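Local coordinates for protein carboxylesterase (Ferroplasma acidiphilum, PDB 3WJ2) that probably hydrolyses carboxylic esters, as an acid-adapted carboxylesterase of the alpha/beta-hydrolase fold, at residues M31-N34 and F35-S39; G207-I210 and R211-G214; P9-N12 and S13-E16. All blocks are in the same frame, centred on the assembly; numbering follows the deposited sequence.

Contact 1: M31-N34 and F35-S39; sequences MLRN and FLDES
F35, L36, D37 and E38 each give a backbone N-H to the carbonyl four residues earlier, M31 to N34 in turn, in the unbroken i to i+4 ladder of helix 29-43, with F35 N to M31 O at 2.9 Å. L32 and L36, one turn apart, form the apolar pair. Their chains meet at a slant, CD1 of L36 lying 3.7 Å from CG of L32 and equally near its CD1. L32 swings CG away from its own backbone N (chi1 177°), and this brings a side chain that starts out away from L36 back within touch. Branched aliphatic chains suit this strip, since L36 also rests on F89 and L32 on I27; an alanine in place of L36 would probably leave CD1 of L32 without its neighbour and weaken the packing against F89. R33 and D37 run side by side in the same direction, yet what touches is methylene to carboxylate, R33 CG to D37 OD2 at 3.5 Å, while R33 NE stays 5.3 Å from that oxygen. Their polar ends are taken elsewhere: R33 by L88 O and a salt bridge to E120, D37 OD1 by G90 N. At the exposed side N34 ND2 gives a hydrogen bond to a water 2.6 Å away, which in turn donates to E38 OE2. S39 OG donates to F35 O at 2.8 Å, from the carbonyl face opposite S39 N. The opposite charges of R33 and D37 probably steady each other through space, while their direct bonds tie the helix to L88, G90 and E120.

Contact 2: G207-I210 and R211-G214; sequences GKMI and RYFG
M209 brings sulfur and methyl to two aromatic rings in this turn of helix 207-217; Met-aromatic contacts join it to both, with its methyl making the close approaches. Its SD lies 4.7 Å from the centroid of the Y212 ring, oblique to it, and its CE comes to 3.8 Å from Y212 CD2. Toward F213 the methyl leads: CE sits over one face of the ring, 3.4 Å from CZ, with the sulfur farther off above the same ring. Bends at chi2 (-55°) and chi3 (-61°) fold the thioether back toward both rings, a shape that an unbranched, flexible methionine adopts readily. F213 in turn sets CD1 at the edge of the Y212 ring, in its plane.

Backbone hydrogen bonds run from R211, Y212, F213 and G214 to the carbonyls four residues earlier; F213 N to M209 O, at 2.8 Å, is nearly straight at 174°.

Among the polar groups, R211 lays one guanidinium face over G207 O, with NH1 3.7 Å from that oxygen. The exposed K208 makes a salt bridge through NZ with D23, while the hydroxyl of the buried Y212 donates a hydrogen bond to I27 O.

Within the alpha/beta-hydrolase fold this is a helix that packs on helix 29-43 through Y212, with F213 lying close to, but not in contact with, the probable nucleophile elbow at G154, S156 and G158.

Contact 3: P9-N12 and S13-E16; sequences PDFN and SLIE
F11 and L14 meet at the N-terminal end of helix 12-20, where the loop from P9 turns into the first helical turn of this alpha/beta hydrolase. The two side chains slant across each other, and the leucine comes to the rim of the ring: L14 CD1 lies at the edge, near the ring plane, 4.1 Å from F11 CD1. Both turn CG opposite their own carbonyl carbon, F11 with chi1 -61°, which carries its ring to the side of the helix where L14 follows one turn later. A large flat ring suits F11 because it is buried, filling the space against M279 and I280 of strand 271-280 and against D286 and S290, while L14 also touches D286. The CB of I15 is directed toward the loop; its CG1 passes 3.2 Å from F11 O, and its CD1 lies more loosely beside F11 CB. The same F11 O accepts the hydrogen bond of I15 N at 3.0 Å, approached almost head-on with a C=O...N angle of 167°. E16 N bonds N12 O in the next step, and E16 CG, opposite its own carbonyl carbon (chi1 -70°), comes to 3.3 Å from that oxygen. N12, S13 and E16 are polar, as fits their exposed places. On the loop side D10 makes a salt bridge with R265 of a third subunit, which also packs on P9. N12 N is bonded to P9 O, while S13 N and L14 N turn to water: one water joins P9 O to S13 N, and another, donating to D10 O, accepts from L14 N at 2.8 Å.

In the fold
Contacts 1 and 2 belong together: helices 29-43 and 207-217 touch where L32 CD2 packs on Y212 OH and, more distantly, on M209 CE, although the two contact centres are about 17 Å apart. Each is partly buried, with an apolar side and a polar one, but contact 1 pairs leucines and ties R33 and D37 to L88, G90 and E120, whereas contact 2 relies on sulfur and aromatic rings. Contact 3 is a surface contact on another helix, touching neither; its nearest atoms are about 9 Å from contact 1 and 12 Å from contact 2. There one buried ring anchors a water-bridged helix start, and D10 reaches a neighbouring subunit.

Contact 1: M31-N34 and F35-S39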
loop_
_atom_site.group_PDB
_atom_site.type_symbol
_atom_site.label_atom_id
_atom_site.label_comp_id
_atom_site.label_asym_id
_atom_site.label_seq_id
_atom_site.Cartn_x
_atom_site.Cartn_y
_atom_site.Cartn_z
ATOM N N MET B 31 -22.674 1.693 -30.733
ATOM C CA MET B 31 -21.889 2.884 -31.178
ATOM C C MET B 31 -20.540 2.963 -30.533
ATOM O O MET B 31 -19.535 3.255 -31.167
ATOM C CB MET B 31 -22.693 4.142 -30.779
ATOM C CG MET B 31 -23.963 4.218 -31.544
ATOM S SD MET B 31 -23.483 5.157 -33.032
ATOM C CE MET B 31 -23.484 6.720 -32.148
ATOM N N LEU B 32 -20.493 2.611 -29.231
ATOM C CA LEU B 32 -19.224 2.621 -28.529
ATOM C C LEU B 32 -18.255 1.585 -29.087
ATOM O O LEU B 32 -17.090 1.845 -29.212
ATOM C CB LEU B 32 -19.459 2.383 -27.039
ATOM C CG LEU B 32 -18.246 2.281 -26.155
ATOM C CD1 LEU B 32 -17.558 3.686 -26.053
ATOM C CD2 LEU B 32 -18.738 1.859 -24.820
ATOM N N ARG B 33 -18.758 0.417 -29.427
ATOM C CA ARG B 33 -17.951 -0.646 -30.015
ATOM C C ARG B 33 -17.332 -0.160 -31.316
ATOM O O ARG B 33 -16.173 -0.329 -31.561
ATOM C CB ARG B 33 -18.853 -1.852 -30.280
ATOM C CG ARG B 33 -18.157 -3.058 -31.022
ATOM C CD ARG B 33 -19.108 -4.171 -31.312
ATOM N NE ARG B 33 -19.600 -4.716 -30.042
ATOM C CZ ARG B 33 -20.874 -4.820 -29.700
ATOM N NH1 ARG B 33 -21.882 -4.447 -30.553
ATOM N NH2 ARG B 33 -21.221 -5.290 -28.486
ATOM N N ASN B 34 -18.173 0.424 -32.179
ATOM C CA ASN B 34 -17.658 0.985 -33.407
ATOM C C ASN B 34 -16.562 2.040 -33.140
ATOM O O ASN B 34 -15.499 1.999 -33.759
ATOM C CB ASN B 34 -18.837 1.636 -34.147
ATOM C CG ASN B 34 -18.375 2.637 -35.194
ATOM O OD1 ASN B 34 -18.270 3.884 -34.968
ATOM N ND2 ASN B 34 -18.004 2.091 -36.307
ATOM N N PHE B 35 -16.820 2.960 -32.218
ATOM C CA PHE B 35 -15.841 3.961 -31.916
ATOM C C PHE B 35 -14.535 3.355 -31.455
ATOM O O PHE B 35 -13.489 3.679 -31.932
ATOM C CB PHE B 35 -16.371 4.937 -30.870
ATOM C CG PHE B 35 -15.354 5.963 -30.460
ATOM C CD1 PHE B 35 -14.964 6.998 -31.364
ATOM C CD2 PHE B 35 -14.792 5.942 -29.183
ATOM C CE1 PHE B 35 -14.038 7.936 -30.987
ATOM C CE2 PHE B 35 -13.834 6.900 -28.799
ATOM C CZ PHE B 35 -13.477 7.907 -29.692
ATOM N N LEU B 36 -14.610 2.442 -30.493
ATOM C CA LEU B 36 -13.383 1.972 -29.934
ATOM C C LEU B 36 -12.652 1.021 -30.905
ATOM O O LEU B 36 -11.386 1.095 -30.998
ATOM C CB LEU B 36 -13.680 1.298 -28.576
ATOM C CG LEU B 36 -14.233 2.235 -27.484
ATOM C CD1 LEU B 36 -14.674 1.316 -26.257
ATOM C CD2 LEU B 36 -13.134 3.224 -27.061
ATOM N N ASP B 37 -13.384 0.185 -31.666
ATOM C CA ASP B 37 -12.666 -0.746 -32.530
ATOM C C ASP B 37 -12.049 0.026 -33.726
ATOM O O ASP B 37 -10.925 -0.251 -34.101
ATOM C CB ASP B 37 -13.549 -1.847 -33.101
ATOM C CG ASP B 37 -14.026 -2.882 -32.030
ATOM O OD1 ASP B 37 -13.406 -2.857 -30.955
ATOM O OD2 ASP B 37 -15.017 -3.602 -32.381
ATOM N N GLU B 38 -12.838 0.951 -34.289
ATOM C CA GLU B 38 -12.336 1.683 -35.473
ATOM C C GLU B 38 -11.229 2.664 -35.101
ATOM O O GLU B 38 -10.235 2.770 -35.841
ATOM C CB GLU B 38 -13.463 2.331 -36.280
ATOM C CG GLU B 38 -14.558 1.381 -36.821
ATOM C CD GLU B 38 -14.079 0.338 -37.897
ATOM O OE1 GLU B 38 -12.948 0.479 -38.437
ATOM O OE2 GLU B 38 -14.821 -0.655 -38.152
ATOM N N SER B 39 -11.358 3.315 -33.954
ATOM C CA SER B 39 -10.287 4.149 -33.395
ATOM C C SER B 39 -8.977 3.374 -33.313
ATOM O O SER B 39 -7.904 3.878 -33.709
ATOM C CB SER B 39 -10.642 4.698 -31.989
ATOM O OG SER B 39 -11.576 5.736 -32.149
HETATM O O HOH W 1 -17.759 -0.404 -37.067
#

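Contact 2: G207-I210 and R211-G214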
loop_
_atom_site.group_PDB
_atom_site.type_symbol
_atom_site.label_atom_id
_atom_site.label_comp_id
_atom_site.label_asym_id
_atom_site.label_seq_id
_atom_site.Cartn_x
_atom_site.Cartn_y
_atom_site.Cartn_z
ATOM N N GLY B 207 -13.781 3.738 -12.960
ATOM C CA GLY B 207 -14.831 3.078 -12.149
ATOM C C GLY B 207 -16.191 2.999 -12.825
ATOM O O GLY B 207 -16.860 1.933 -12.868
ATOM N N LYS B 208 -16.589 4.107 -13.420
ATOM C CA LYS B 208 -17.857 4.204 -14.145
ATOM C C LYS B 208 -17.864 3.265 -15.329
ATOM O O LYS B 208 -18.861 2.602 -15.545
ATOM C CB LYS B 208 -18.132 5.603 -14.633
ATOM C CG LYS B 208 -18.550 6.501 -13.461
ATOM C CD LYS B 208 -18.601 7.934 -13.970
ATOM C CE LYS B 208 -19.938 8.133 -14.653
ATOM N NZ LYS B 208 -20.149 9.570 -14.919
ATOM N N MET B 209 -16.744 3.192 -16.041
ATOM C CA MET B 209 -16.738 2.225 -17.187
ATOM C C MET B 209 -16.744 0.770 -16.725
ATOM O O MET B 209 -17.364 -0.098 -17.396
ATOM C CB MET B 209 -15.541 2.493 -18.107
ATOM C CG MET B 209 -15.860 3.716 -18.943
ATOM S SD MET B 209 -17.478 3.572 -19.904
ATOM C CE MET B 209 -17.069 2.136 -20.944
ATOM N N ILE B 210 -16.011 0.454 -15.629
ATOM C CA ILE B 210 -16.025 -0.917 -15.128
ATOM C C ILE B 210 -17.482 -1.295 -14.849
ATOM O O ILE B 210 -17.907 -2.408 -15.176
ATOM C CB ILE B 210 -15.149 -1.058 -13.869
ATOM C CG1 ILE B 210 -13.698 -0.965 -14.270
ATOM C CG2 ILE B 210 -15.388 -2.435 -13.173
ATOM C CD1 ILE B 210 -12.664 -0.784 -13.010
ATOM N N ARG B 211 -18.216 -0.380 -14.230
ATOM C CA ARG B 211 -19.663 -0.671 -13.970
ATOM C C ARG B 211 -20.488 -0.844 -15.217
ATOM O O ARG B 211 -21.345 -1.753 -15.283
ATOM C CB ARG B 211 -20.305 0.343 -12.985
ATOM C CG ARG B 211 -19.571 0.136 -11.594
ATOM C CD ARG B 211 -20.253 0.878 -10.380
ATOM N NE ARG B 211 -19.336 1.204 -9.262
ATOM C CZ ARG B 211 -18.702 2.380 -9.140
ATOM N NH1 ARG B 211 -18.880 3.326 -10.065
ATOM N NH2 ARG B 211 -17.894 2.641 -8.103
ATOM N N TYR B 212 -20.232 -0.002 -16.207
ATOM C CA TYR B 212 -20.956 -0.006 -17.468
ATOM C C TYR B 212 -20.703 -1.371 -18.114
ATOM O O TYR B 212 -21.676 -2.037 -18.476
ATOM C CB TYR B 212 -20.442 1.148 -18.383
ATOM C CG TYR B 212 -20.928 1.186 -19.843
ATOM C CD1 TYR B 212 -21.916 2.074 -20.233
ATOM C CD2 TYR B 212 -20.375 0.362 -20.818
ATOM C CE1 TYR B 212 -22.321 2.196 -21.549
ATOM C CE2 TYR B 212 -20.861 0.374 -22.109
ATOM C CZ TYR B 212 -21.819 1.315 -22.480
ATOM O OH TYR B 212 -22.174 1.424 -23.793
ATOM N N PHE B 213 -19.457 -1.810 -18.194
ATOM C CA PHE B 213 -19.178 -3.141 -18.783
ATOM C C PHE B 213 -19.851 -4.252 -18.000
ATOM O O PHE B 213 -20.354 -5.203 -18.623
ATOM C CB PHE B 213 -17.687 -3.407 -18.872
ATOM C CG PHE B 213 -16.983 -2.514 -19.885
ATOM C CD1 PHE B 213 -17.518 -2.357 -21.135
ATOM C CD2 PHE B 213 -15.770 -1.851 -19.552
ATOM C CE1 PHE B 213 -16.921 -1.509 -22.132
ATOM C CE2 PHE B 213 -15.148 -1.025 -20.548
ATOM C CZ PHE B 213 -15.743 -0.866 -21.811
ATOM N N GLY B 214 -19.793 -4.198 -16.668
ATOM C CA GLY B 214 -20.347 -5.318 -15.911
ATOM C C GLY B 214 -21.828 -5.325 -16.085
ATOM O O GLY B 214 -22.435 -6.377 -16.142
#

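Contact 3: P9-N12 and S13-E16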
loop_
_atom_site.group_PDB
_atom_site.type_symbol
_atom_site.label_atom_id
_atom_site.label_comp_id
_atom_site.label_asym_id
_atom_site.label_seq_id
_atom_site.Cartn_x
_atom_site.Cartn_y
_atom_site.Cartn_z
ATOM N N PRO B 9 5.967 7.334 -18.182
ATOM C CA PRO B 9 5.539 8.480 -19.033
ATOM C C PRO B 9 5.191 8.085 -20.433
ATOM O O PRO B 9 4.464 8.909 -21.119
ATOM C CB PRO B 9 6.734 9.407 -18.996
ATOM C CG PRO B 9 7.400 9.069 -17.544
ATOM C CD PRO B 9 7.195 7.566 -17.437
ATOM N N ASP B 10 5.621 6.895 -20.911
ATOM C CA ASP B 10 5.109 6.342 -22.159
ATOM C C ASP B 10 3.589 6.318 -22.265
ATOM O O ASP B 10 3.034 6.371 -23.396
ATOM C CB ASP B 10 5.661 4.950 -22.489
ATOM C CG ASP B 10 7.135 4.928 -22.746
ATOM O OD1 ASP B 10 7.767 5.970 -23.033
ATOM O OD2 ASP B 10 7.700 3.825 -22.747
ATOM N N PHE B 11 2.855 6.269 -21.166
ATOM C CA PHE B 11 1.374 6.256 -21.254
ATOM C C PHE B 11 0.726 7.656 -21.232
ATOM O O PHE B 11 -0.484 7.735 -21.214
ATOM C CB PHE B 11 0.777 5.435 -20.082
ATOM C CG PHE B 11 1.234 4.001 -20.130
ATOM C CD1 PHE B 11 0.810 3.179 -21.173
ATOM C CD2 PHE B 11 2.043 3.478 -19.105
ATOM C CE1 PHE B 11 1.216 1.805 -21.274
ATOM C CE2 PHE B 11 2.502 2.102 -19.189
ATOM C CZ PHE B 11 2.051 1.283 -20.260
ATOM N N ASN B 12 1.535 8.731 -21.172
ATOM C CA ASN B 12 0.907 10.051 -20.989
ATOM C C ASN B 12 -0.042 10.348 -22.176
ATOM O O ASN B 12 -1.184 10.830 -21.894
ATOM C CB ASN B 12 1.976 11.137 -20.812
ATOM C CG ASN B 12 2.666 11.043 -19.418
ATOM O OD1 ASN B 12 2.187 10.331 -18.520
ATOM N ND2 ASN B 12 3.780 11.767 -19.254
ATOM N N SER B 13 0.370 10.085 -23.415
ATOM C CA SER B 13 -0.544 10.241 -24.551
ATOM C C SER B 13 -1.853 9.511 -24.450
ATOM O O SER B 13 -2.900 10.090 -24.730
ATOM C CB SER B 13 0.119 9.827 -25.839
ATOM O OG SER B 13 1.190 10.723 -26.064
ATOM N N LEU B 14 -1.807 8.230 -24.023
ATOM C CA LEU B 14 -3.070 7.436 -23.897
ATOM C C LEU B 14 -3.972 7.970 -22.809
ATOM O O LEU B 14 -5.213 7.973 -22.971
ATOM C CB LEU B 14 -2.743 5.901 -23.614
ATOM C CG LEU B 14 -2.404 5.122 -24.842
ATOM C CD1 LEU B 14 -1.768 3.720 -24.363
ATOM C CD2 LEU B 14 -3.680 4.883 -25.719
ATOM N N ILE B 15 -3.407 8.397 -21.680
ATOM C CA ILE B 15 -4.153 8.991 -20.624
ATOM C C ILE B 15 -4.859 10.274 -21.097
ATOM O O ILE B 15 -6.048 10.454 -20.877
ATOM C CB ILE B 15 -3.256 9.208 -19.384
ATOM C CG1 ILE B 15 -2.769 7.817 -18.908
ATOM C CG2 ILE B 15 -3.974 10.025 -18.350
ATOM C CD1 ILE B 15 -1.857 7.919 -17.566
ATOM N N GLU B 16 -4.097 11.069 -21.831
ATOM C CA GLU B 16 -4.685 12.345 -22.388
ATOM C C GLU B 16 -5.786 12.041 -23.390
ATOM O O GLU B 16 -6.805 12.717 -23.400
ATOM C CB GLU B 16 -3.593 13.167 -23.067
ATOM C CG GLU B 16 -2.549 13.798 -22.098
ATOM C CD GLU B 16 -3.067 14.963 -21.236
ATOM O OE1 GLU B 16 -4.203 15.466 -21.409
ATOM O OE2 GLU B 16 -2.293 15.388 -20.361
HETATM O O HOH W 2 3.286 9.726 -23.555
HETATM O O HOH W 3 0.596 6.877 -24.657
#